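Long-range contacts in subtilisin-like protein (Prochloron didemni, PDB 3ZXY), which probably cleaves peptide bonds as the subtilisin-like serine endopeptidase domain of PatA, a protein linked to patellamide processing: residues G46-H51 and P80-D85; R96-A101 and E127-L132; Q242-S247 and S270-L275; L158-A163 and D236-R241; S3-H8 and I70-R75. The protein carries 1 engineered substitution. All coordinates share one frame; numbering follows the deposited sequence. Where two conformers were deposited one is given.

Interaction 1: G46-H51 and P80-D85; sequences GFMSAH and PIFSDD
The carboxylate of D84 lies where a side chain of G46, the N-cap residue of helix 47-60, would project; a CB on G46 would collide with D84 OD2. S49 N reaches D84 OD1 at 2.8 Å and 159°, on the syn side, and M48 N adds a bent, weak bond to the same oxygen. D84 OD2 spends its syn lone pair on S49 OG, 2.6 Å away, and S49 OG accepts from R43 N. F47 N is served through water, which donates to D84 O. With an alanine in place of D84, the S49 amide would probably lose its acceptor and the S49 hydroxyl would be freer to turn. The helix start should favour the negative charge. M48 CG is anti to the carbonyl carbon (chi1 -74°) and the chain bends again at chi2, bringing M48 SD 3.5 Å from F82 CB and 4.8 Å from the F82 ring centroid, an oblique Met-aromatic contact. This ties the loop after strand 75-80 to the helix bearing H51. That histidine, in the predicted charge relay site with D16 and the engineered A211, bonds through ND1 to D16 at the end of strand 11-16, whose backbone also pairs with F82.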
# COMPACT_ATOMS: atom_id res chain seq x y z
N GLY A 46 -6.09 -12.89 16.20
CA GLY A 46 -6.95 -11.95 15.47
C GLY A 46 -6.67 -12.00 13.98
O GLY A 46 -5.52 -11.90 13.55
N PHE A 47 -7.73 -12.11 13.20
CA PHE A 47 -7.58 -12.12 11.73
C PHE A 47 -7.07 -10.80 11.19
O PHE A 47 -6.29 -10.79 10.23
CB PHE A 47 -8.89 -12.51 11.07
CG PHE A 47 -9.21 -13.96 11.23
CD1 PHE A 47 -8.50 -14.91 10.51
CD2 PHE A 47 -10.16 -14.38 12.13
CE1 PHE A 47 -8.74 -16.26 10.68
CE2 PHE A 47 -10.41 -15.72 12.30
CZ PHE A 47 -9.70 -16.65 11.57
N MET A 48 -7.50 -9.70 11.77
CA MET A 48 -7.05 -8.40 11.28
C MET A 48 -5.70 -8.01 11.89
O MET A 48 -4.89 -7.34 11.23
CB MET A 48 -8.14 -7.34 11.46
CG MET A 48 -9.29 -7.48 10.46
SD MET A 48 -8.73 -7.36 8.75
CE MET A 48 -8.84 -9.09 8.29
N SER A 49 -5.42 -8.46 13.11
CA SER A 49 -4.06 -8.38 13.66
C SER A 49 -3.07 -9.12 12.74
O SER A 49 -1.97 -8.62 12.47
CB SER A 49 -4.00 -8.97 15.06
OG SER A 49 -4.66 -8.16 16.01
N ALA A 50 -3.46 -10.29 12.23
CA ALA A 50 -2.61 -11.02 11.30
C ALA A 50 -2.40 -10.22 10.02
O ALA A 50 -1.28 -10.05 9.54
CB ALA A 50 -3.22 -12.38 10.97
N HIS A 51 -3.49 -9.70 9.49
CA HIS A 51 -3.46 -8.96 8.23
C HIS A 51 -2.59 -7.72 8.35
O HIS A 51 -1.68 -7.48 7.53
CB HIS A 51 -4.90 -8.62 7.86
CG HIS A 51 -5.12 -8.25 6.42
ND1 HIS A 51 -5.01 -6.98 5.99
CD2 HIS A 51 -5.52 -9.02 5.33
CE1 HIS A 51 -5.29 -6.94 4.68
NE2 HIS A 51 -5.60 -8.18 4.27
N PRO A 80 -4.91 1.91 12.83
CA PRO A 80 -5.76 0.73 12.72
C PRO A 80 -7.22 1.09 12.47
O PRO A 80 -7.83 1.90 13.20
CB PRO A 80 -5.53 -0.01 14.05
CG PRO A 80 -4.27 0.55 14.59
CD PRO A 80 -4.26 1.99 14.15
N ILE A 81 -7.76 0.51 11.40
CA ILE A 81 -9.14 0.72 10.99
C ILE A 81 -9.88 -0.60 10.90
O ILE A 81 -11.08 -0.63 11.16
CB ILE A 81 -9.25 1.47 9.64
CG1 ILE A 81 -8.48 0.76 8.53
CG2 ILE A 81 -8.71 2.89 9.78
CD1 ILE A 81 -8.85 1.20 7.12
N PHE A 82 -9.18 -1.68 10.56
CA PHE A 82 -9.81 -3.00 10.47
C PHE A 82 -9.81 -3.61 11.87
O PHE A 82 -8.91 -3.35 12.66
CB PHE A 82 -9.08 -3.96 9.51
CG PHE A 82 -8.91 -3.44 8.10
CD1 PHE A 82 -9.83 -2.59 7.50
CD2 PHE A 82 -7.81 -3.88 7.36
CE1 PHE A 82 -9.62 -2.14 6.19
CE2 PHE A 82 -7.60 -3.44 6.06
CZ PHE A 82 -8.50 -2.56 5.49
N SER A 83 -10.80 -4.44 12.18
CA SER A 83 -10.98 -4.93 13.55
C SER A 83 -10.99 -6.44 13.61
O SER A 83 -11.53 -7.11 12.74
CB SER A 83 -12.27 -4.37 14.15
OG SER A 83 -13.41 -4.73 13.38
N ASP A 84 -10.43 -6.98 14.69
CA ASP A 84 -10.50 -8.42 14.93
C ASP A 84 -11.92 -8.92 15.22
O ASP A 84 -12.21 -10.08 15.00
CB ASP A 84 -9.54 -8.82 16.06
CG ASP A 84 -8.08 -8.79 15.64
OD1 ASP A 84 -7.78 -9.06 14.47
OD2 ASP A 84 -7.22 -8.51 16.50
N ASP A 85 -12.78 -8.04 15.73
CA ASP A 85 -14.20 -8.33 15.88
C ASP A 85 -14.84 -8.76 14.55
O ASP A 85 -14.40 -8.35 13.49
CB ASP A 85 -14.94 -7.09 16.38
CG ASP A 85 -16.40 -7.36 16.69
OD1 ASP A 85 -16.67 -8.05 17.70
OD2 ASP A 85 -17.29 -6.90 15.94
O HOH W 1 -10.32 -12.02 14.67

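Interaction 2: R96-A101 and E127-L132; sequences RGIERA and ENAVSL
L132, which meets E99 across the contact, has its amide N 2.9 Å from N128 O, a routine helical bond and among the shortest polar links here; no polar bond links the two segments, which meet by packing alone. This is the layer of parallel helices in the alpha/beta fold of subtilases. Helix 91-103 is the crossover between strands 75-80 and 108-111, and helix 124-135 that between 108-111 and 139-143. The axes of the two short segments run in nearly the same direction, at 19°, and come within 9.1 Å. At this spacing the small A129 sits at the centre of the contact, pointing its methyl at helix 91-103, and the CG2 branch of I98 settles on it. I98 CG2 stands 3.8 Å from A129 CB and 3.7 Å from A129 O, a position reached because CG2 lies anti to the I98 backbone N. The other branch, through CD1, makes a looser contact with V130 CG2. Inward, I98 also packs on L15 and I111 of the sheet and on L126 and C133 of the partner helix. On the more exposed side, E99 lays its aliphatic part against the second helix, nearly perpendicular to L132, with E99 CG 3.9 Å from L132 CD2. The chain runs on extended, putting E99 OE2 3.9 Å from A129 CB.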
# COMPACT_ATOMS: atom_id res chain seq x y z
N ARG A 96 -12.43 8.07 7.90
CA ARG A 96 -11.87 8.59 9.15
C ARG A 96 -10.38 8.28 9.28
O ARG A 96 -9.60 9.13 9.71
CB ARG A 96 -12.63 8.01 10.35
CG ARG A 96 -12.21 8.60 11.67
CD ARG A 96 -12.95 8.00 12.87
NE ARG A 96 -14.41 8.08 12.74
CZ ARG A 96 -15.22 7.08 12.38
NH1 ARG A 96 -14.73 5.87 12.10
NH2 ARG A 96 -16.53 7.28 12.31
N GLY A 97 -9.98 7.07 8.91
CA GLY A 97 -8.58 6.68 8.97
C GLY A 97 -7.74 7.49 7.99
O GLY A 97 -6.61 7.85 8.28
N ILE A 98 -8.29 7.71 6.80
CA ILE A 98 -7.59 8.48 5.78
C ILE A 98 -7.35 9.91 6.28
O ILE A 98 -6.24 10.43 6.19
CB ILE A 98 -8.37 8.49 4.45
CG1 ILE A 98 -8.32 7.11 3.79
CG2 ILE A 98 -7.84 9.56 3.51
CD1 ILE A 98 -9.29 6.93 2.64
N GLU A 99 -8.38 10.54 6.83
CA GLU A 99 -8.21 11.90 7.36
C GLU A 99 -7.17 11.93 8.51
O GLU A 99 -6.37 12.86 8.60
CB GLU A 99 -9.59 12.49 7.74
CG GLU A 99 -10.47 12.54 6.49
CD GLU A 99 -11.76 13.31 6.57
OE1 GLU A 99 -12.07 13.95 7.60
OE2 GLU A 99 -12.49 13.27 5.53
N ARG A 100 -7.17 10.90 9.36
CA ARG A 100 -6.20 10.79 10.45
C ARG A 100 -4.78 10.79 9.88
O ARG A 100 -3.89 11.48 10.36
CB ARG A 100 -6.44 9.49 11.24
CG ARG A 100 -5.64 9.33 12.53
CD ARG A 100 -6.26 10.09 13.69
NE ARG A 100 -5.79 9.63 15.01
CZ ARG A 100 -4.76 10.14 15.70
NH1 ARG A 100 -4.06 11.17 15.26
NH2 ARG A 100 -4.45 9.60 16.87
N ALA A 101 -4.59 10.00 8.83
CA ALA A 101 -3.28 9.88 8.21
C ALA A 101 -2.84 11.16 7.53
O ALA A 101 -1.71 11.58 7.69
CB ALA A 101 -3.27 8.74 7.20
N GLU A 127 -15.39 9.45 -0.78
CA GLU A 127 -15.03 10.30 -1.91
C GLU A 127 -14.32 11.56 -1.42
O GLU A 127 -13.31 11.97 -1.98
CB GLU A 127 -16.27 10.70 -2.71
CG GLU A 127 -16.84 9.57 -3.57
CD GLU A 127 -18.08 10.01 -4.35
OE1 GLU A 127 -18.85 10.85 -3.86
OE2 GLU A 127 -18.28 9.46 -5.46
N ASN A 128 -14.85 12.14 -0.35
CA ASN A 128 -14.29 13.38 0.21
C ASN A 128 -12.91 13.15 0.80
O ASN A 128 -12.04 14.01 0.67
CB ASN A 128 -15.22 13.94 1.29
CG ASN A 128 -16.48 14.57 0.73
OD1 ASN A 128 -16.65 14.69 -0.49
ND2 ASN A 128 -17.37 15.00 1.61
N ALA A 129 -12.71 12.01 1.45
CA ALA A 129 -11.41 11.72 2.05
C ALA A 129 -10.37 11.51 0.96
O ALA A 129 -9.22 11.94 1.09
CB ALA A 129 -11.49 10.51 2.96
N VAL A 130 -10.77 10.87 -0.14
CA VAL A 130 -9.84 10.65 -1.25
C VAL A 130 -9.54 11.98 -1.95
O VAL A 130 -8.40 12.23 -2.36
CB VAL A 130 -10.39 9.58 -2.21
CG1 VAL A 130 -9.51 9.45 -3.44
CG2 VAL A 130 -10.47 8.26 -1.48
N SER A 131 -10.55 12.84 -2.07
CA SER A 131 -10.35 14.19 -2.60
C SER A 131 -9.36 14.97 -1.73
O SER A 131 -8.52 15.71 -2.26
CB SER A 131 -11.69 14.92 -2.71
OG SER A 131 -11.51 16.26 -3.16
N LEU A 132 -9.45 14.82 -0.41
CA LEU A 132 -8.53 15.47 0.52
C LEU A 132 -7.09 15.03 0.24
O LEU A 132 -6.17 15.85 0.25
CB LEU A 132 -8.90 15.13 1.97
CG LEU A 132 -8.00 15.69 3.08
CD1 LEU A 132 -8.19 17.19 3.19
CD2 LEU A 132 -8.28 15.00 4.42

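Interaction 3: Q242-S247 and S270-L275; sequences QLLLQS and SGAFTL
S247 and A272 touch where the backbones of helices 237-247 and 269-278 come nearest, S247 CA to A272 CA 5.3 Å. S247 OG sits 3.4 Å from A272 CB and equally near A272 CA, while S247 CB rests on the G271-A272 peptide, 3.5 Å from A272 N. Glycine suits this spot, since a CB on G271 would be tight against S247 CB. One turn back, L243 CD2 meets L275 CB at 3.8 Å, the two leucines lying alongside and pointing opposite ways. L275 was modelled in two conformers; in the one described, its CD1 lies on the aliphatic part of Q246, to which it runs nearly perpendicular. L244 CD2 also reaches A272 CB at 4.1 Å.

The hydroxyl of S247 faces apolar atoms here, but its proton goes back to its own helix. With OG held between the backbone N and the carbonyl carbon (chi1 61°), S247 OG donates to L243 O at 2.7 Å. That carbonyl also takes S247 N, from the opposite face of its plane; two donors grip it, and the OG bond holds the serine rotamer. Further out, N268 joins both helices, its ND2 donating to S247 O and its OD1 accepting from G271 N, and Q246 NE2 bonds to the C-terminal carboxylate of S282. The axes of the two short segments approach to 8.4 Å at 120°. The pair is the C-terminal helical part of the domain: L244 packs on V220 and L224 of helix 210-230 and on L162 of strand 162-167, and F273 also lies on L224.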
# COMPACT_ATOMS: atom_id res chain seq x y z
N GLN A 242 2.76 8.79 -11.08
CA GLN A 242 2.89 8.93 -12.54
C GLN A 242 4.11 8.15 -13.04
O GLN A 242 4.06 7.49 -14.10
CB GLN A 242 2.97 10.42 -12.90
CG GLN A 242 2.70 10.70 -14.37
CD GLN A 242 1.23 10.65 -14.76
OE1 GLN A 242 0.36 10.27 -13.96
NE2 GLN A 242 0.94 11.03 -15.98
N LEU A 243 5.21 8.23 -12.29
CA LEU A 243 6.42 7.49 -12.65
C LEU A 243 6.21 5.98 -12.63
O LEU A 243 6.67 5.27 -13.52
CB LEU A 243 7.58 7.85 -11.72
CG LEU A 243 8.14 9.27 -11.84
CD1 LEU A 243 8.94 9.60 -10.59
CD2 LEU A 243 9.00 9.40 -13.08
N LEU A 244 5.50 5.50 -11.62
CA LEU A 244 5.22 4.07 -11.51
C LEU A 244 4.33 3.61 -12.64
O LEU A 244 4.53 2.52 -13.21
CB LEU A 244 4.60 3.77 -10.14
CG LEU A 244 5.59 3.81 -8.97
CD1 LEU A 244 4.87 3.85 -7.62
CD2 LEU A 244 6.54 2.62 -9.06
N LEU A 245 3.30 4.39 -12.97
CA LEU A 245 2.42 4.05 -14.07
C LEU A 245 3.12 4.12 -15.42
O LEU A 245 2.93 3.25 -16.27
CB LEU A 245 1.16 4.94 -14.05
CG LEU A 245 0.21 4.71 -12.89
CD1 LEU A 245 -0.83 5.83 -12.89
CD2 LEU A 245 -0.47 3.35 -12.99
N GLN A 246 3.95 5.14 -15.63
CA GLN A 246 4.61 5.30 -16.92
C GLN A 246 5.65 4.23 -17.22
O GLN A 246 5.79 3.79 -18.36
CB GLN A 246 5.28 6.67 -17.01
CG GLN A 246 5.92 6.88 -18.37
CD GLN A 246 6.06 8.34 -18.73
OE1 GLN A 246 7.16 8.79 -19.05
NE2 GLN A 246 4.94 9.06 -18.76
N SER A 247 6.36 3.81 -16.17
CA SER A 247 7.41 2.82 -16.30
C SER A 247 6.90 1.38 -16.25
O SER A 247 7.65 0.46 -16.55
CB SER A 247 8.49 3.04 -15.24
OG SER A 247 7.97 2.91 -13.93
N SER A 270 13.27 -0.61 -11.42
CA SER A 270 14.45 -0.02 -12.10
C SER A 270 14.03 1.04 -13.10
O SER A 270 14.62 2.13 -13.15
CB SER A 270 15.33 -1.09 -12.74
OG SER A 270 14.62 -1.86 -13.67
N GLY A 271 12.99 0.78 -13.87
CA GLY A 271 12.48 1.75 -14.82
C GLY A 271 11.99 3.04 -14.17
O GLY A 271 12.21 4.14 -14.69
N ALA A 272 11.28 2.90 -13.06
CA ALA A 272 10.76 4.04 -12.34
C ALA A 272 11.91 4.92 -11.85
O ALA A 272 11.86 6.13 -11.98
CB ALA A 272 9.88 3.59 -11.18
N PHE A 273 12.95 4.29 -11.31
CA PHE A 273 14.09 5.04 -10.83
C PHE A 273 14.81 5.72 -11.99
O PHE A 273 15.22 6.87 -11.88
CB PHE A 273 15.04 4.16 -10.03
CG PHE A 273 14.71 4.13 -8.56
CD1 PHE A 273 13.80 3.22 -8.06
CD2 PHE A 273 15.34 5.01 -7.68
CE1 PHE A 273 13.51 3.20 -6.70
CE2 PHE A 273 15.06 4.98 -6.33
CZ PHE A 273 14.14 4.08 -5.85
N THR A 274 14.98 5.00 -13.10
CA THR A 274 15.67 5.60 -14.26
C THR A 274 14.94 6.85 -14.76
O THR A 274 15.56 7.85 -15.11
CB THR A 274 15.82 4.56 -15.38
OG1 THR A 274 16.70 3.53 -14.90
CG2 THR A 274 16.42 5.18 -16.67
N LEU A 275 13.62 6.79 -14.79
CA LEU A 275 12.81 7.93 -15.24
C LEU A 275 12.92 9.09 -14.26
O LEU A 275 13.07 10.22 -14.67
CB LEU A 275 11.32 7.59 -15.41
CG LEU A 275 10.88 7.02 -16.74
CD1 LEU A 275 9.37 6.86 -16.71
CD2 LEU A 275 11.34 7.88 -17.91

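Interaction 4: L158-A163 and D236-R241; sequences LPAVLA and DPQKVR
R241 sends its side chain straight at the turn that leads into strand 162-167, ending in a grip on V161. Its CB starts the chain toward that turn, and R241 CG, anti to the backbone N (chi1 178°), passes 4.2 Å from L162 CB. The methylenes stay extended, bringing R241 CD to 3.4 Å from A160 O. R241 NE then reaches V161 O at 3.0 Å, CZ lies 3.5 Å from that oxygen, and NH2 bonds to it at 3.1 Å, so the grip is side-on, from one guanidinium edge. The oxygen lies close to the guanidinium plane, yet both nitrogens approach from one face of the V161 carbonyl, above its plane. A160 CA stands over one face of the guanidinium, toward its rim. A leucine in place of R241 would probably cost V161 O both donors and leave the turn less firmly held to the helix.

A160 O is taken by Q238 instead: Q238 NE2 donates to it at 3.0 Å and 165°, in the carbonyl plane and on a lone pair. The two carbonyls are presented by a type II beta turn, L158 to V161, in which A160 has a positive phi. D236, the N-cap, accepts from K239 N and so closes the first turn of the helix. L162 bonds through its backbone to strand 139-143, P237, Q238 and R241 all rest on L139 of that strand, and V240 packs on A221 and L225 of helix 210-230.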
# COMPACT_ATOMS: atom_id res chain seq x y z
N LEU A 158 -10.90 5.00 -7.15
CA LEU A 158 -11.26 6.40 -6.99
C LEU A 158 -10.19 7.33 -7.55
O LEU A 158 -9.07 6.91 -7.81
CB LEU A 158 -11.55 6.69 -5.52
CG LEU A 158 -12.80 5.98 -4.97
CD1 LEU A 158 -13.01 6.36 -3.51
CD2 LEU A 158 -14.04 6.30 -5.77
N PRO A 159 -10.54 8.60 -7.77
CA PRO A 159 -9.59 9.49 -8.49
C PRO A 159 -8.23 9.68 -7.83
O PRO A 159 -8.14 9.91 -6.63
CB PRO A 159 -10.35 10.81 -8.58
CG PRO A 159 -11.79 10.43 -8.47
CD PRO A 159 -11.84 9.25 -7.55
N ALA A 160 -7.18 9.57 -8.64
CA ALA A 160 -5.78 9.78 -8.23
C ALA A 160 -5.21 8.69 -7.34
O ALA A 160 -4.09 8.82 -6.84
CB ALA A 160 -5.60 11.15 -7.59
N VAL A 161 -5.96 7.61 -7.14
CA VAL A 161 -5.48 6.46 -6.39
C VAL A 161 -4.60 5.61 -7.30
O VAL A 161 -4.76 5.62 -8.53
CB VAL A 161 -6.67 5.65 -5.84
CG1 VAL A 161 -6.22 4.39 -5.11
CG2 VAL A 161 -7.46 6.57 -4.89
N LEU A 162 -3.64 4.94 -6.70
CA LEU A 162 -2.86 3.91 -7.38
C LEU A 162 -3.39 2.55 -6.94
O LEU A 162 -3.23 2.17 -5.77
CB LEU A 162 -1.37 4.05 -7.04
CG LEU A 162 -0.40 3.06 -7.69
CD1 LEU A 162 -0.60 3.00 -9.20
CD2 LEU A 162 1.04 3.44 -7.34
N ALA A 163 -4.07 1.86 -7.85
CA ALA A 163 -4.62 0.55 -7.59
C ALA A 163 -3.56 -0.51 -7.83
O ALA A 163 -2.72 -0.38 -8.75
CB ALA A 163 -5.82 0.31 -8.50
N ASP A 236 6.95 14.46 -3.94
CA ASP A 236 5.78 14.67 -4.79
C ASP A 236 5.11 13.33 -5.04
O ASP A 236 5.42 12.63 -6.02
CB ASP A 236 6.22 15.33 -6.10
CG ASP A 236 5.05 15.80 -6.96
OD1 ASP A 236 3.89 15.37 -6.75
OD2 ASP A 236 5.33 16.61 -7.91
N PRO A 237 4.22 12.93 -4.12
CA PRO A 237 3.60 11.63 -4.21
C PRO A 237 2.83 11.39 -5.50
O PRO A 237 2.90 10.27 -6.05
CB PRO A 237 2.69 11.59 -2.97
CG PRO A 237 3.49 12.40 -1.98
CD PRO A 237 3.99 13.55 -2.81
N GLN A 238 2.11 12.38 -6.01
CA GLN A 238 1.40 12.19 -7.27
C GLN A 238 2.34 12.03 -8.46
O GLN A 238 2.05 11.30 -9.39
CB GLN A 238 0.35 13.27 -7.51
CG GLN A 238 -0.93 13.05 -6.71
CD GLN A 238 -1.68 11.77 -7.11
OE1 GLN A 238 -1.80 11.45 -8.29
NE2 GLN A 238 -2.18 11.04 -6.12
N LYS A 239 3.50 12.67 -8.41
CA LYS A 239 4.51 12.44 -9.44
C LYS A 239 5.04 11.02 -9.37
O LYS A 239 5.30 10.38 -10.40
CB LYS A 239 5.68 13.44 -9.30
CG LYS A 239 6.73 13.29 -10.40
CD LYS A 239 7.78 14.38 -10.29
CE LYS A 239 8.74 14.38 -11.48
NZ LYS A 239 9.91 15.26 -11.21
N VAL A 240 5.24 10.51 -8.15
CA VAL A 240 5.71 9.15 -7.99
C VAL A 240 4.69 8.15 -8.57
O VAL A 240 5.06 7.18 -9.24
CB VAL A 240 6.06 8.86 -6.52
CG1 VAL A 240 6.14 7.35 -6.28
CG2 VAL A 240 7.34 9.60 -6.13
N ARG A 241 3.40 8.39 -8.33
CA ARG A 241 2.38 7.60 -9.00
C ARG A 241 2.54 7.60 -10.52
O ARG A 241 2.46 6.57 -11.18
CB ARG A 241 0.99 8.11 -8.63
CG ARG A 241 -0.16 7.38 -9.29
CD ARG A 241 -1.45 8.02 -8.82
NE ARG A 241 -2.66 7.57 -9.44
CZ ARG A 241 -3.27 8.13 -10.48
NH1 ARG A 241 -2.76 9.16 -11.15
NH2 ARG A 241 -4.44 7.62 -10.85

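Interaction 5: S3-H8 and I70-R75; sequences SLKGDH and IAPQCR
K5 and Q73 bury the most surface, and their backbones supply the one conventional direct bond: Q73 N donates to K5 O at 2.9 Å and 159°. With Q73 CG anti to its carbonyl carbon (chi1 -73°), the extended chain carries the amide alongside the lysine's aliphatic part, Q73 NE2 3.3 Å from K5 CD, while the ammonium end leads away. Q73 occupies the third position of a type I turn from A71 to C74, closed by C74 N to A71 O. H8, third in buried area, meets the turn's far end. H8 CA approaches Q73 O at 3.3 Å as a CA-H...O contact, and H8 O lies 3.2 Å from R75 CG. A water donates to H8 O and accepts, weakly, from R75 NH1. The G6 backbone angles call for glycine: a CB would hit C74 SG and be jammed against K5 O. The C74 CA-H points nearly straight at D7 O, 3.5 Å from C74 CA. The loop leading into strand 11-16 is thus packed against the turn leading into its parallel neighbour, strand 75-80. The chemistry is mostly backbone, one good bond backed by CA-H...O contacts and a thin water bridge, and the fit depends more on chain shape and the glycine than on charge.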
# COMPACT_ATOMS: atom_id res chain seq x y z
N SER A 3 20.33 -2.05 -1.52
CA SER A 3 20.80 -1.29 -0.36
C SER A 3 19.98 -0.03 -0.07
O SER A 3 20.30 0.70 0.86
CB SER A 3 22.28 -0.94 -0.53
OG SER A 3 22.49 -0.11 -1.65
N LEU A 4 18.93 0.23 -0.85
CA LEU A 4 18.10 1.40 -0.60
C LEU A 4 17.20 1.12 0.59
O LEU A 4 16.60 0.03 0.68
CB LEU A 4 17.24 1.73 -1.82
CG LEU A 4 17.98 2.03 -3.09
CD1 LEU A 4 16.95 2.54 -4.11
CD2 LEU A 4 19.09 3.03 -2.86
N LYS A 5 17.08 2.07 1.50
CA LYS A 5 16.33 1.81 2.73
C LYS A 5 15.28 2.84 3.07
O LYS A 5 14.49 2.61 3.96
CB LYS A 5 17.30 1.69 3.89
CG LYS A 5 18.20 0.48 3.79
CD LYS A 5 19.24 0.47 4.89
CE LYS A 5 20.19 -0.71 4.74
NZ LYS A 5 21.40 -0.56 5.59
N GLY A 6 15.29 3.97 2.39
CA GLY A 6 14.33 5.01 2.65
C GLY A 6 14.90 6.13 3.50
O GLY A 6 16.01 6.05 4.00
N ASP A 7 14.09 7.17 3.64
CA ASP A 7 14.46 8.39 4.35
C ASP A 7 13.42 8.60 5.45
O ASP A 7 12.23 8.51 5.20
CB ASP A 7 14.45 9.56 3.34
CG ASP A 7 14.96 10.87 3.93
OD1 ASP A 7 14.42 11.31 4.95
OD2 ASP A 7 15.88 11.50 3.37
N HIS A 8 13.89 8.89 6.67
CA HIS A 8 12.97 9.06 7.79
C HIS A 8 12.06 10.25 7.64
O HIS A 8 11.07 10.34 8.36
CB HIS A 8 13.72 9.09 9.12
CG HIS A 8 14.50 10.35 9.37
ND1 HIS A 8 15.84 10.41 9.22
CD2 HIS A 8 14.10 11.60 9.85
CE1 HIS A 8 16.27 11.65 9.55
NE2 HIS A 8 15.20 12.37 9.93
N ILE A 70 10.81 -3.32 2.68
CA ILE A 70 11.20 -2.54 1.51
C ILE A 70 11.71 -1.14 1.85
O ILE A 70 12.65 -0.64 1.21
CB ILE A 70 10.02 -2.46 0.54
CG1 ILE A 70 9.73 -3.85 -0.02
CG2 ILE A 70 10.27 -1.44 -0.58
CD1 ILE A 70 8.39 -3.95 -0.72
N ALA A 71 11.13 -0.50 2.87
CA ALA A 71 11.50 0.87 3.21
C ALA A 71 11.66 0.98 4.72
O ALA A 71 10.97 1.75 5.38
CB ALA A 71 10.46 1.86 2.66
N PRO A 72 12.62 0.22 5.26
CA PRO A 72 12.74 0.10 6.71
C PRO A 72 13.09 1.39 7.43
O PRO A 72 12.88 1.47 8.64
CB PRO A 72 13.87 -0.92 6.89
CG PRO A 72 14.65 -0.86 5.62
CD PRO A 72 13.61 -0.62 4.57
N GLN A 73 13.67 2.37 6.73
CA GLN A 73 14.06 3.62 7.37
C GLN A 73 13.02 4.74 7.27
O GLN A 73 13.19 5.80 7.86
CB GLN A 73 15.40 4.10 6.81
CG GLN A 73 16.54 3.27 7.33
CD GLN A 73 17.89 3.83 6.94
OE1 GLN A 73 18.01 5.00 6.58
NE2 GLN A 73 18.92 3.00 7.02
N CYS A 74 11.93 4.51 6.54
CA CYS A 74 10.89 5.54 6.47
C CYS A 74 10.13 5.55 7.80
O CYS A 74 10.15 4.56 8.53
CB CYS A 74 9.94 5.27 5.31
SG CYS A 74 10.70 5.56 3.69
N ARG A 75 9.47 6.65 8.10
CA ARG A 75 8.62 6.72 9.30
C ARG A 75 7.25 6.12 9.03
O ARG A 75 6.61 6.44 8.02
CB ARG A 75 8.47 8.18 9.73
CG ARG A 75 9.56 8.67 10.66
CD ARG A 75 9.09 9.90 11.41
NE ARG A 75 7.87 9.63 12.17
CZ ARG A 75 6.93 10.53 12.47
NH1 ARG A 75 7.04 11.81 12.09
NH2 ARG A 75 5.86 10.15 13.17
O HOH W 2 9.01 12.22 9.35

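Overall arrangement
Along the chain, interactions 5 and 1 alternate their segments; interactions 2, 4 and 3 then follow one after another. Interactions 1, 2, 4 and 5 flank the seven-stranded parallel sheet of the subtilase fold, and interaction 3 touches it through L162. Interaction 1 lies at the predicted active site; its I81 touches G97 of interaction 2, the centres being about 20 Å apart. Interaction 2 meets interaction 4, about 14 Å away between centres, through V130. Interactions 4 and 3, with centres about 13 Å apart, share helix 237-247. Interaction 3 returns to the N-terminal arm of interaction 5 where F273 packs on L4. Touching contacts thus connect interaction 1 to interaction 3, whose centres are about 33 Å apart.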